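PDB 3BKW: S-adenosylmethionine dependent methyltransferase from Mesorhizobium loti, which probably transfers methyl groups from S-adenosylmethionine to an acceptor that has not been identified. Local coordinates for residues Leu45-Leu50 with Ser107-Ser113; Tyr68-Leu74 with Gly90-Ala96; Phe127-His131 with Ala200-Phe206; Gly51-Gly55 with Met78-Ala82. One frame throughout, in Å; residues are numbered along the deposited sequence.

Contact 1. Residues Leu45-Leu50 with Ser107-Ser113. With EDO (1,2-ethanediol), chain F.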
loop_
_atom_site.group_PDB
_atom_site.type_symbol
_atom_site.label_atom_id
_atom_site.label_comp_id
_atom_site.label_asym_id
_atom_site.label_seq_id
_atom_site.Cartn_x
_atom_site.Cartn_y
_atom_site.Cartn_z
ATOM N N LEU A 45 0.565 28.318 4.732
ATOM C CA LEU A 45 -0.242 27.570 3.769
ATOM C C LEU A 45 -1.727 27.851 3.876
ATOM O O LEU A 45 -2.233 28.229 4.929
ATOM C CB LEU A 45 -0.043 26.046 3.911
ATOM C CG LEU A 45 1.357 25.452 3.734
ATOM C CD1 LEU A 45 1.220 23.919 3.640
ATOM C CD2 LEU A 45 2.077 26.020 2.505
ATOM N N ARG A 46 -2.397 27.638 2.749
ATOM C CA ARG A 46 -3.845 27.669 2.636
ATOM C C ARG A 46 -4.225 26.196 2.774
ATOM O O ARG A 46 -3.728 25.354 2.012
ATOM C CB ARG A 46 -4.267 28.202 1.293
ATOM C CG ARG A 46 -3.771 29.637 1.031
ATOM C CD ARG A 46 -3.971 29.983 -0.417
ATOM N NE ARG A 46 -3.120 29.137 -1.255
ATOM C CZ ARG A 46 -3.271 28.952 -2.565
ATOM N NH1 ARG A 46 -4.213 29.577 -3.269
ATOM N NH2 ARG A 46 -2.444 28.133 -3.188
ATOM N N ILE A 47 -5.083 25.892 3.749
ATOM C CA ILE A 47 -5.420 24.514 4.104
ATOM C C ILE A 47 -6.915 24.272 4.144
ATOM O O ILE A 47 -7.672 25.132 4.608
ATOM C CB ILE A 47 -4.835 24.176 5.505
ATOM C CG1 ILE A 47 -3.328 24.472 5.567
ATOM C CG2 ILE A 47 -5.119 22.699 5.887
ATOM C CD1 ILE A 47 -2.669 24.243 6.937
ATOM N N VAL A 48 -7.342 23.099 3.654
ATOM C CA VAL A 48 -8.727 22.667 3.787
ATOM C C VAL A 48 -8.737 21.380 4.621
ATOM O O VAL A 48 -7.941 20.476 4.356
ATOM C CB VAL A 48 -9.478 22.521 2.439
ATOM C CG1 VAL A 48 -8.799 21.521 1.492
ATOM C CG2 VAL A 48 -10.947 22.151 2.681
ATOM N N ASP A 49 -9.638 21.318 5.610
ATOM C CA ASP A 49 -9.814 20.177 6.486
ATOM C C ASP A 49 -11.140 19.543 6.139
ATOM O O ASP A 49 -12.185 20.140 6.379
ATOM C CB ASP A 49 -9.781 20.634 7.952
ATOM C CG ASP A 49 -9.891 19.496 8.934
ATOM O OD1 ASP A 49 -10.149 18.357 8.519
ATOM O OD2 ASP A 49 -9.674 19.732 10.131
ATOM N N LEU A 50 -11.094 18.349 5.541
ATOM C CA LEU A 50 -12.292 17.642 5.098
ATOM C C LEU A 50 -12.793 16.728 6.206
ATOM O O LEU A 50 -12.168 15.700 6.496
ATOM C CB LEU A 50 -12.007 16.847 3.811
ATOM C CG LEU A 50 -11.402 17.577 2.616
ATOM C CD1 LEU A 50 -11.019 16.621 1.494
ATOM C CD2 LEU A 50 -12.344 18.630 2.109
ATOM N N SER A 107 -6.843 26.733 -5.010
ATOM C CA SER A 107 -7.087 27.532 -3.793
ATOM C C SER A 107 -6.453 27.057 -2.495
ATOM O O SER A 107 -6.535 27.774 -1.469
ATOM C CB SER A 107 -8.594 27.665 -3.607
ATOM O OG SER A 107 -9.117 28.466 -4.650
ATOM N N PHE A 108 -5.829 25.877 -2.514
ATOM C CA PHE A 108 -5.206 25.311 -1.313
ATOM C C PHE A 108 -3.851 24.713 -1.591
ATOM O O PHE A 108 -3.589 24.236 -2.680
ATOM C CB PHE A 108 -6.136 24.269 -0.673
ATOM C CG PHE A 108 -7.446 24.836 -0.282
ATOM C CD1 PHE A 108 -7.576 25.522 0.918
ATOM C CD2 PHE A 108 -8.541 24.757 -1.142
ATOM C CE1 PHE A 108 -8.789 26.093 1.274
ATOM C CE2 PHE A 108 -9.753 25.313 -0.784
ATOM C CZ PHE A 108 -9.876 25.990 0.429
ATOM N N ASP A 109 -2.984 24.770 -0.594
ATOM C CA ASP A 109 -1.658 24.163 -0.653
ATOM C C ASP A 109 -1.673 22.782 -0.005
ATOM O O ASP A 109 -0.803 21.961 -0.292
ATOM C CB ASP A 109 -0.658 25.044 0.088
ATOM C CG ASP A 109 -0.607 26.426 -0.471
ATOM O OD1 ASP A 109 -0.224 26.546 -1.653
ATOM O OD2 ASP A 109 -0.970 27.378 0.254
ATOM N N LEU A 110 -2.623 22.554 0.916
ATOM C CA LEU A 110 -2.742 21.300 1.641
ATOM C C LEU A 110 -4.194 20.959 1.878
ATOM O O LEU A 110 -4.958 21.818 2.290
ATOM C CB LEU A 110 -2.050 21.427 3.019
ATOM C CG LEU A 110 -2.185 20.292 4.051
ATOM C CD1 LEU A 110 -1.620 18.982 3.496
ATOM C CD2 LEU A 110 -1.556 20.680 5.377
ATOM N N ALA A 111 -4.555 19.709 1.603
ATOM C CA ALA A 111 -5.840 19.152 1.973
ATOM C C ALA A 111 -5.559 18.082 3.035
ATOM O O ALA A 111 -4.669 17.243 2.868
ATOM C CB ALA A 111 -6.574 18.571 0.775
ATOM N N TYR A 112 -6.266 18.169 4.151
ATOM C CA TYR A 112 -6.154 17.235 5.270
ATOM C C TYR A 112 -7.492 16.601 5.567
ATOM O O TYR A 112 -8.510 17.254 5.461
ATOM C CB TYR A 112 -5.683 17.985 6.501
ATOM C CG TYR A 112 -5.635 17.190 7.797
ATOM C CD1 TYR A 112 -4.489 16.452 8.142
ATOM C CD2 TYR A 112 -6.734 17.149 8.676
ATOM C CE1 TYR A 112 -4.434 15.724 9.352
ATOM C CE2 TYR A 112 -6.686 16.423 9.885
ATOM C CZ TYR A 112 -5.536 15.722 10.216
ATOM O OH TYR A 112 -5.521 15.031 11.429
ATOM N N SER A 113 -7.481 15.332 5.966
ATOM C CA SER A 113 -8.699 14.664 6.402
ATOM C C SER A 113 -8.418 13.534 7.375
ATOM O O SER A 113 -7.679 12.616 7.053
ATOM C CB SER A 113 -9.459 14.122 5.208
ATOM O OG SER A 113 -10.706 13.573 5.626
HETATM C C1 EDO F . 1.584 24.041 -3.005
HETATM O O1 EDO F . 1.282 25.379 -3.375
HETATM C C2 EDO F . 2.976 23.999 -2.389
HETATM O O2 EDO F . 2.955 24.548 -1.051
#
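Val48 and Ala111 sit side by side on parallel strands 46-50 and 110-113, which are neighbours in the central sheet of a Rossmann-like class I methyltransferase fold; the short axes run 4.7 Å apart at 21°. The tight part is the ladder through Val48 N to Leu110 O, Tyr112 N to Val48 O and Leu50 N to Tyr112 O, the last 2.8 Å long, where nearly all residues are buried. On one face Val48 sets CB over the centre of the Phe108 ring, a CH-pi contact 3.8 Å from the centroid and 12° off the normal, while its CG1 meets Ala111 CB. On the other face Ile47 and Leu110 lie alongside each other, and the Asp49 carboxylate stands at the edge of the Tyr112 ring, whose stacking partner is Phe57 of helix 56-63.

The partly exposed end is built differently. The backbone changes direction at Asp109, and Arg46 O accepts from both Asp109 N and Leu110 N. A bend at chi3 (-65°) lets the Arg46 guanidinium present its NE/NH2 edge to the two Asp109 oxygens in a salt bridge, meeting them from above the carboxylate plane; NH2 also bonds Ser135 OG. An ethanediol, probably from the crystallisation liquor, bonds OD1 as well. Asp109 OD2 takes two donors, Arg46 NE at 3.2 Å and, on its anti lone pair, Arg46 N at 2.9 Å.

Contact 2. Residues Tyr68-Leu74 with Gly90-Ala96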
loop_
_atom_site.group_PDB
_atom_site.type_symbol
_atom_site.label_atom_id
_atom_site.label_comp_id
_atom_site.label_asym_id
_atom_site.label_seq_id
_atom_site.Cartn_x
_atom_site.Cartn_y
_atom_site.Cartn_z
ATOM N N TYR A 68 -4.448 30.453 6.042
ATOM C CA TYR A 68 -5.888 30.307 5.942
ATOM C C TYR A 68 -6.281 28.843 6.093
ATOM O O TYR A 68 -5.635 27.979 5.514
ATOM C CB TYR A 68 -6.360 30.838 4.587
ATOM C CG TYR A 68 -7.820 30.565 4.273
ATOM C CD1 TYR A 68 -8.827 31.102 5.077
ATOM C CD2 TYR A 68 -8.198 29.776 3.171
ATOM C CE1 TYR A 68 -10.188 30.858 4.805
ATOM C CE2 TYR A 68 -9.567 29.529 2.884
ATOM C CZ TYR A 68 -10.544 30.077 3.712
ATOM O OH TYR A 68 -11.881 29.861 3.464
ATOM N N VAL A 69 -7.326 28.590 6.885
ATOM C CA VAL A 69 -7.857 27.237 7.101
ATOM C C VAL A 69 -9.368 27.244 6.850
ATOM O O VAL A 69 -10.082 28.070 7.412
ATOM C CB VAL A 69 -7.577 26.688 8.527
ATOM C CG1 VAL A 69 -8.057 25.231 8.629
ATOM C CG2 VAL A 69 -6.085 26.753 8.839
ATOM N N LEU A 70 -9.828 26.348 5.969
ATOM C CA LEU A 70 -11.253 26.129 5.693
ATOM C C LEU A 70 -11.575 24.756 6.285
ATOM O O LEU A 70 -11.033 23.743 5.825
ATOM C CB LEU A 70 -11.550 26.146 4.198
ATOM C CG LEU A 70 -12.994 25.788 3.782
ATOM C CD1 LEU A 70 -14.037 26.758 4.394
ATOM C CD2 LEU A 70 -13.100 25.752 2.267
ATOM N N GLY A 71 -12.420 24.737 7.306
ATOM C CA GLY A 71 -12.865 23.503 7.951
ATOM C C GLY A 71 -14.251 23.166 7.450
ATOM O O GLY A 71 -15.158 23.989 7.561
ATOM N N LEU A 72 -14.415 21.961 6.902
ATOM C CA LEU A 72 -15.691 21.498 6.365
ATOM C C LEU A 72 -16.224 20.284 7.117
ATOM O O LEU A 72 -15.487 19.336 7.358
ATOM C CB LEU A 72 -15.529 21.133 4.902
ATOM C CG LEU A 72 -15.004 22.224 3.973
ATOM C CD1 LEU A 72 -14.975 21.687 2.515
ATOM C CD2 LEU A 72 -15.829 23.492 4.069
ATOM N N ASP A 73 -17.521 20.309 7.438
ATOM C CA ASP A 73 -18.185 19.197 8.119
ATOM C C ASP A 73 -19.683 19.252 7.773
ATOM O O ASP A 73 -20.193 20.295 7.391
ATOM C CB ASP A 73 -17.948 19.282 9.637
ATOM C CG ASP A 73 -18.122 17.948 10.336
ATOM O OD1 ASP A 73 -17.102 17.236 10.519
ATOM O OD2 ASP A 73 -19.277 17.597 10.667
ATOM N N LEU A 74 -20.357 18.117 7.879
ATOM C CA LEU A 74 -21.795 18.039 7.587
ATOM C C LEU A 74 -22.643 18.605 8.725
ATOM O O LEU A 74 -23.711 19.130 8.464
ATOM C CB LEU A 74 -22.200 16.587 7.302
ATOM C CG LEU A 74 -23.617 16.332 6.748
ATOM C CD1 LEU A 74 -23.867 17.016 5.399
ATOM C CD2 LEU A 74 -23.813 14.832 6.607
ATOM N N GLY A 90 -8.609 33.828 10.410
ATOM C CA GLY A 90 -7.777 32.808 9.786
ATOM C C GLY A 90 -8.394 31.444 9.587
ATOM O O GLY A 90 -7.843 30.665 8.804
ATOM N N ILE A 91 -9.498 31.139 10.297
ATOM C CA ILE A 91 -10.213 29.873 10.156
ATOM C C ILE A 91 -11.676 30.140 9.805
ATOM O O ILE A 91 -12.371 30.839 10.545
ATOM C CB ILE A 91 -10.189 29.000 11.437
ATOM C CG1 ILE A 91 -8.760 28.811 11.954
ATOM C CG2 ILE A 91 -10.856 27.642 11.133
ATOM C CD1 ILE A 91 -8.676 27.927 13.197
ATOM N N THR A 92 -12.119 29.586 8.678
ATOM C CA THR A 92 -13.508 29.653 8.219
ATOM C C THR A 92 -14.083 28.250 8.311
ATOM O O THR A 92 -13.424 27.297 7.893
ATOM C CB THR A 92 -13.597 30.137 6.768
ATOM O OG1 THR A 92 -13.110 31.480 6.697
ATOM C CG2 THR A 92 -15.048 30.085 6.230
ATOM N N TYR A 93 -15.296 28.131 8.869
ATOM C CA TYR A 93 -16.008 26.847 8.950
ATOM C C TYR A 93 -17.236 26.933 8.070
ATOM O O TYR A 93 -17.951 27.927 8.116
ATOM C CB TYR A 93 -16.415 26.515 10.374
ATOM C CG TYR A 93 -15.240 26.198 11.265
ATOM C CD1 TYR A 93 -14.629 24.940 11.223
ATOM C CD2 TYR A 93 -14.718 27.154 12.131
ATOM C CE1 TYR A 93 -13.528 24.644 12.050
ATOM C CE2 TYR A 93 -13.618 26.870 12.951
ATOM C CZ TYR A 93 -13.034 25.609 12.908
ATOM O OH TYR A 93 -11.957 25.319 13.726
ATOM N N GLU A 94 -17.444 25.915 7.239
ATOM C CA GLU A 94 -18.616 25.868 6.354
ATOM C C GLU A 94 -19.185 24.475 6.334
ATOM O O GLU A 94 -18.443 23.493 6.391
ATOM C CB GLU A 94 -18.258 26.274 4.927
ATOM C CG GLU A 94 -17.802 27.718 4.759
ATOM C CD GLU A 94 -17.538 28.100 3.300
ATOM O OE1 GLU A 94 -17.582 27.222 2.417
ATOM O OE2 GLU A 94 -17.270 29.294 3.034
ATOM N N ARG A 95 -20.509 24.387 6.236
ATOM C CA ARG A 95 -21.187 23.099 6.180
ATOM C C ARG A 95 -20.984 22.529 4.770
ATOM O O ARG A 95 -21.065 23.268 3.785
ATOM C CB ARG A 95 -22.673 23.238 6.523
ATOM C CG ARG A 95 -23.349 21.910 6.792
ATOM C CD ARG A 95 -24.843 22.063 6.966
ATOM N NE ARG A 95 -25.534 20.778 6.863
ATOM C CZ ARG A 95 -25.781 20.114 5.723
ATOM N NH1 ARG A 95 -25.362 20.567 4.529
ATOM N NH2 ARG A 95 -26.442 18.952 5.776
ATOM N N ALA A 96 -20.646 21.242 4.688
ATOM C CA ALA A 96 -20.437 20.570 3.404
ATOM C C ALA A 96 -20.683 19.078 3.501
ATOM O O ALA A 96 -20.473 18.480 4.554
ATOM C CB ALA A 96 -19.039 20.824 2.880
HETATM O O HOH W 1 -26.532 17.635 8.906
#
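Val69 and Ile91 open a run of parallel pairs that extends to Asp73 and Arg95, with the strand axes 4.7 Å apart at 21°. Backbone hydrogen bonds come first: Thr92 N to Val69 O and Gly71 N to Thr92 O are both 2.8 Å, whereas Asp73 N to Glu94 O stretches to 3.5 Å and is weak. Beyond it Ala96 N regains a 2.9 Å bond to Asp73 O.

Among the apolar contacts, Leu72 CB meets Ala96 CB at 4.1 Å, and Leu72 CD2 and Leu70 CD1 lie against the aliphatic CB and CG of Glu94. Gly71 leaves room for Tyr93, since a CB there would clash with the ring atom CD1. With CG anti to its own backbone nitrogen (chi1 172°), the Tyr68 ring brings its CE1 edge 3.5 Å from Thr92 OG1. With an alanine here the ring is gone, and Thr92 and the side of Phe108 it touches would probably lose their cover. Leu74 CD1 packs as a methyl on the Arg95 guanidinium face.

The polar link there is a water that donates to Leu74 O and accepts weakly from Arg95 NH2.

Strands 68-73 and 91-95 with helix 76-84 form a beta-alpha-beta unit; this helix and helix 56-63 pack on Tyr93, while strand 46-50 flanks 68-73 and strand 91-95 is outermost within this chain.

Contact 3. Residues Phe127-His131 with Ala200-Phe206. With EDO (1,2-ethanediol), chain E.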
loop_
_atom_site.group_PDB
_atom_site.type_symbol
_atom_site.label_atom_id
_atom_site.label_comp_id
_atom_site.label_asym_id
_atom_site.label_seq_id
_atom_site.Cartn_x
_atom_site.Cartn_y
_atom_site.Cartn_z
ATOM N N PHE A 127 -11.315 12.579 -4.694
ATOM C CA PHE A 127 -9.900 12.762 -5.028
ATOM C C PHE A 127 -9.708 13.736 -6.195
ATOM O O PHE A 127 -8.827 14.594 -6.155
ATOM C CB PHE A 127 -9.224 11.429 -5.407
ATOM C CG PHE A 127 -9.076 10.417 -4.291
ATOM C CD1 PHE A 127 -9.116 10.767 -2.941
ATOM C CD2 PHE A 127 -8.766 9.096 -4.614
ATOM C CE1 PHE A 127 -8.921 9.814 -1.942
ATOM C CE2 PHE A 127 -8.572 8.132 -3.627
ATOM C CZ PHE A 127 -8.629 8.489 -2.293
ATOM N N ARG A 128 -10.523 13.605 -7.239
ATOM C CA ARG A 128 -10.434 14.525 -8.388
ATOM C C ARG A 128 -10.751 15.961 -7.987
ATOM O O ARG A 128 -10.099 16.896 -8.457
ATOM C CB ARG A 128 -11.314 14.077 -9.544
ATOM C CG ARG A 128 -10.877 12.736 -10.111
ATOM C CD ARG A 128 -11.721 12.336 -11.302
ATOM N NE ARG A 128 -13.171 12.132 -11.061
ATOM C CZ ARG A 128 -13.778 10.965 -10.813
ATOM N NH1 ARG A 128 -13.098 9.838 -10.706
ATOM N NH2 ARG A 128 -15.107 10.932 -10.658
ATOM N N THR A 129 -11.722 16.120 -7.095
ATOM C CA THR A 129 -12.109 17.432 -6.573
ATOM C C THR A 129 -10.977 18.050 -5.764
ATOM O O THR A 129 -10.645 19.234 -5.949
ATOM C CB THR A 129 -13.410 17.314 -5.763
ATOM O OG1 THR A 129 -14.456 16.939 -6.668
ATOM C CG2 THR A 129 -13.800 18.624 -5.097
ATOM N N VAL A 130 -10.368 17.248 -4.895
ATOM C CA VAL A 130 -9.222 17.710 -4.107
ATOM C C VAL A 130 -8.050 18.052 -5.032
ATOM O O VAL A 130 -7.412 19.093 -4.854
ATOM C CB VAL A 130 -8.856 16.704 -2.990
ATOM C CG1 VAL A 130 -7.526 17.100 -2.288
ATOM C CG2 VAL A 130 -9.988 16.607 -1.962
ATOM N N HIS A 131 -7.795 17.215 -6.039
ATOM C CA HIS A 131 -6.692 17.472 -6.972
ATOM C C HIS A 131 -6.822 18.854 -7.631
ATOM O O HIS A 131 -5.865 19.628 -7.618
ATOM C CB HIS A 131 -6.578 16.357 -8.020
ATOM C CG HIS A 131 -5.436 16.530 -8.967
ATOM N ND1 HIS A 131 -5.536 17.268 -10.127
ATOM C CD2 HIS A 131 -4.178 16.036 -8.943
ATOM C CE1 HIS A 131 -4.383 17.229 -10.771
ATOM N NE2 HIS A 131 -3.542 16.491 -10.073
ATOM N N ALA A 200 -6.570 4.775 -7.234
ATOM C CA ALA A 200 -7.539 5.862 -7.420
ATOM C C ALA A 200 -6.875 7.238 -7.283
ATOM O O ALA A 200 -7.154 8.145 -8.073
ATOM C CB ALA A 200 -8.695 5.713 -6.460
ATOM N N LEU A 201 -5.967 7.383 -6.316
ATOM C CA LEU A 201 -5.178 8.615 -6.203
ATOM C C LEU A 201 -4.342 8.865 -7.447
ATOM O O LEU A 201 -4.331 9.963 -7.979
ATOM C CB LEU A 201 -4.263 8.567 -4.982
ATOM C CG LEU A 201 -4.924 8.745 -3.611
ATOM C CD1 LEU A 201 -3.961 8.345 -2.479
ATOM C CD2 LEU A 201 -5.365 10.187 -3.450
ATOM N N ILE A 202 -3.666 7.820 -7.912
ATOM C CA ILE A 202 -2.784 7.920 -9.092
ATOM C C ILE A 202 -3.593 8.292 -10.346
ATOM O O ILE A 202 -3.236 9.233 -11.063
ATOM C CB ILE A 202 -1.978 6.597 -9.282
ATOM C CG1 ILE A 202 -0.973 6.406 -8.144
ATOM C CG2 ILE A 202 -1.198 6.584 -10.627
ATOM C CD1 ILE A 202 -0.430 4.977 -8.069
ATOM N N ARG A 203 -4.710 7.593 -10.571
ATOM C CA ARG A 203 -5.602 7.869 -11.720
ATOM C C ARG A 203 -6.175 9.304 -11.665
ATOM O O ARG A 203 -6.417 9.926 -12.706
ATOM C CB ARG A 203 -6.741 6.838 -11.749
ATOM C CG ARG A 203 -7.589 6.778 -12.987
ATOM C CD ARG A 203 -8.636 5.649 -12.904
ATOM N NE ARG A 203 -8.022 4.333 -12.643
ATOM C CZ ARG A 203 -7.998 3.643 -11.485
ATOM N NH1 ARG A 203 -8.624 4.054 -10.366
ATOM N NH2 ARG A 203 -7.352 2.466 -11.462
ATOM N N SER A 204 -6.377 9.803 -10.448
ATOM C CA SER A 204 -6.865 11.164 -10.189
ATOM C C SER A 204 -5.808 12.272 -10.383
ATOM O O SER A 204 -6.152 13.452 -10.310
ATOM C CB SER A 204 -7.499 11.240 -8.788
ATOM O OG SER A 204 -8.635 10.386 -8.703
ATOM N N GLY A 205 -4.545 11.911 -10.610
ATOM C CA GLY A 205 -3.455 12.864 -10.867
ATOM C C GLY A 205 -2.408 13.049 -9.784
ATOM O O GLY A 205 -1.478 13.844 -9.970
ATOM N N PHE A 206 -2.514 12.291 -8.693
ATOM C CA PHE A 206 -1.591 12.401 -7.562
ATOM C C PHE A 206 -0.408 11.463 -7.712
ATOM O O PHE A 206 -0.515 10.396 -8.325
ATOM C CB PHE A 206 -2.286 12.054 -6.226
ATOM C CG PHE A 206 -3.283 13.075 -5.757
ATOM C CD1 PHE A 206 -2.855 14.204 -5.058
ATOM C CD2 PHE A 206 -4.648 12.894 -5.968
ATOM C CE1 PHE A 206 -3.766 15.154 -4.588
ATOM C CE2 PHE A 206 -5.584 13.832 -5.474
ATOM C CZ PHE A 206 -5.133 14.973 -4.791
HETATM C C1 EDO E . -15.980 6.878 -10.240
HETATM O O1 EDO E . -15.499 8.070 -9.616
HETATM C C2 EDO E . -15.591 6.871 -11.716
HETATM O O2 EDO E . -14.171 7.021 -11.913
HETATM O O HOH W 2 -10.069 9.263 -10.799
HETATM O O HOH W 3 -0.715 16.564 -10.756
#
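Phe127 and Arg128 come up to the end of helix 194-203, where the CA atoms of Arg128 and Ser204 are 5.2 Å apart and Gly205, with positive phi, closes the helix in a Schellman motif. The ring of Phe127 carries the deeper half. Leu201 CD2 stands 3.6 Å from the ring centroid and 2° off the normal, a CH-pi contact squarely over the face, and Ala200 CB touches the ring edge. A serine in place of Phe127 would probably leave Leu201 CD2 and Ala200 CB without the surface they pack on and open a gap between the helices.

Ser204 OG rests 3.5 Å from both Phe127 CB and Arg128 CG. It donates to Ala200 O, which Ser204 N approaches from the opposite face of the carbonyl plane, and accepts from a water that also binds Arg128 NH1. With CG anti to the backbone N (chi1 -178°), His131 reaches over the helix end: Ser204 O lies over the ring face, toward its rim, 3.4 Å from His131 CG, and the ring edge points into the face of Phe206 in a T-shaped pair, planes at 90°. A second water joins His131 NE2 to Gly205 O. The Phe206 edge brings CE2 to 3.4 Å from Phe127 O.

Beneath both helices runs the central sheet: Phe127 and Val130 touch Phe140 of strand 138-145, Leu201 meets Val239 of strand 236-242, and Phe206 leads directly into strand 207-213.

Contact 4. Residues Gly51-Gly55 with Met78-Ala82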
loop_
_atom_site.group_PDB
_atom_site.type_symbol
_atom_site.label_atom_id
_atom_site.label_comp_id
_atom_site.label_asym_id
_atom_site.label_seq_id
_atom_site.Cartn_x
_atom_site.Cartn_y
_atom_site.Cartn_z
ATOM N N GLY A 51 -13.908 17.117 6.828
ATOM C CA GLY A 51 -14.515 16.382 7.960
ATOM C C GLY A 51 -13.813 16.874 9.212
ATOM O O GLY A 51 -13.264 16.092 9.992
ATOM N N CYS A 52 -13.884 18.184 9.419
ATOM C CA CYS A 52 -13.139 18.846 10.493
ATOM C C CYS A 52 -13.645 18.625 11.924
ATOM O O CYS A 52 -12.914 18.918 12.887
ATOM C CB CYS A 52 -13.071 20.356 10.221
ATOM S SG CYS A 52 -14.631 21.221 10.316
ATOM N N GLY A 53 -14.888 18.166 12.063
ATOM C CA GLY A 53 -15.495 17.956 13.365
ATOM C C GLY A 53 -15.439 19.216 14.204
ATOM O O GLY A 53 -15.774 20.309 13.730
ATOM N N PHE A 54 -14.975 19.071 15.446
ATOM C CA PHE A 54 -14.834 20.181 16.393
ATOM C C PHE A 54 -13.704 21.160 16.020
ATOM O O PHE A 54 -13.552 22.168 16.686
ATOM C CB PHE A 54 -14.646 19.604 17.813
ATOM C CG PHE A 54 -14.588 20.637 18.924
ATOM C CD1 PHE A 54 -15.570 21.619 19.066
ATOM C CD2 PHE A 54 -13.569 20.584 19.870
ATOM C CE1 PHE A 54 -15.494 22.565 20.124
ATOM C CE2 PHE A 54 -13.487 21.512 20.929
ATOM C CZ PHE A 54 -14.451 22.501 21.054
ATOM N N GLY A 55 -12.923 20.864 14.976
ATOM C CA GLY A 55 -11.877 21.760 14.490
ATOM C C GLY A 55 -10.524 21.647 15.156
ATOM O O GLY A 55 -9.737 22.587 15.084
HETATM N N MSE A 78 -21.888 21.023 15.152
HETATM C CA MSE A 78 -20.485 20.772 15.455
HETATM C C MSE A 78 -19.622 21.942 14.975
HETATM O O MSE A 78 -18.671 22.338 15.662
HETATM C CB MSE A 78 -20.005 19.437 14.888
HETATM C CG MSE A 78 -18.595 19.108 15.300
HETATM SE SE MSE A 78 -18.302 19.167 17.226
HETATM C CE MSE A 78 -19.079 17.430 17.609
ATOM N N LEU A 79 -19.975 22.520 13.823
ATOM C CA LEU A 79 -19.287 23.707 13.292
ATOM C C LEU A 79 -19.502 24.921 14.204
ATOM O O LEU A 79 -18.602 25.750 14.340
ATOM C CB LEU A 79 -19.741 24.031 11.861
ATOM C CG LEU A 79 -19.399 23.013 10.766
ATOM C CD1 LEU A 79 -19.986 23.449 9.443
ATOM C CD2 LEU A 79 -17.903 22.798 10.631
ATOM N N ALA A 80 -20.683 25.022 14.826
ATOM C CA ALA A 80 -20.982 26.106 15.779
ATOM C C ALA A 80 -20.045 26.057 16.991
ATOM O O ALA A 80 -19.555 27.110 17.432
ATOM C CB ALA A 80 -22.468 26.071 16.230
ATOM N N ARG A 81 -19.794 24.845 17.499
ATOM C CA ARG A 81 -18.857 24.629 18.623
ATOM C C ARG A 81 -17.416 24.947 18.194
ATOM O O ARG A 81 -16.661 25.559 18.950
ATOM C CB ARG A 81 -18.951 23.198 19.198
ATOM C CG ARG A 81 -20.371 22.798 19.631
ATOM C CD ARG A 81 -20.456 21.768 20.758
ATOM N NE ARG A 81 -19.740 20.510 20.516
ATOM C CZ ARG A 81 -18.517 20.179 20.959
ATOM N NH1 ARG A 81 -18.019 18.975 20.651
ATOM N NH2 ARG A 81 -17.771 21.007 21.706
ATOM N N ALA A 82 -17.051 24.542 16.976
ATOM C CA ALA A 82 -15.729 24.839 16.401
ATOM C C ALA A 82 -15.480 26.348 16.309
ATOM O O ALA A 82 -14.425 26.816 16.727
ATOM C CB ALA A 82 -15.574 24.198 15.018
#
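Phe54, in the glycine-rich loop after strand 46-50, stacks against Arg81 of helix 76-84; in relatives with this methyltransferase fold, the loop after the first strand binds S-adenosylmethionine. Here Cys52 to Gly55 form a type II' turn, closed by Gly55 N to Cys52 O, and Gly55 takes the N-cap position of the next helix. Gly53 has the positive phi expected of such a turn, and its N donates to Asp73 OD1.

Phe54 leaves the turn with CG anti to the backbone N (chi1 -176°), which carries its ring to helix 76-84. The Arg81 chain is bent, folding its guanidinium back onto that ring. The two planes are 21° apart and the centres 4.3 Å, so the groups stack nearly flat in an off-centre cation-pi contact, with NH2 displaced towards the CE1 side. Arg59 makes a further cation-pi contact with this ring, and Trp56 an edge-to-face one.

Selenomethionine Met78 is deposited in two conformers, so its contacts are less certain. In the one described its CG packs on the Gly53 carbonyl, and its SE lies 3.7 Å from Phe54 CB, in an oblique Met-aromatic contact with the ring. Deeper down, Cys52 SG occupies the position between the backbone N and carbonyl carbon (chi1 67°) and touches Leu79 CD2 at 3.6 Å, close to Tyr93 and Asp73. Ala82 finishes the contact on the helix: its CB lies 3.3 Å from Phe54 O, an oxygen that also accepts from Arg59 NH1.

In the fold
Contacts 1 and 2 are built into one sheet: strands 46-50 and 68-73 are neighbours in it, so the order 91-95, 68-73, 46-50, 108-114 runs across both, with centres 10 Å apart. Along the chain contact 2 is nested inside the loop closed by contact 1, as is contact 4, whose segments alternate with those of contact 2. Contact 4 lies at the C-terminal ends of strands 46-50 and 68-73, where Leu72 O probably accepts hydrogen bonds from Gly51 N and Cys52 N; its loop is placed as in relatives that bind S-adenosylmethionine. Contact 3 follows in series, about 15 Å from contact 1 between centres, where Val130 packs on Ala111 and Leu50, and about 26 Å from contact 4.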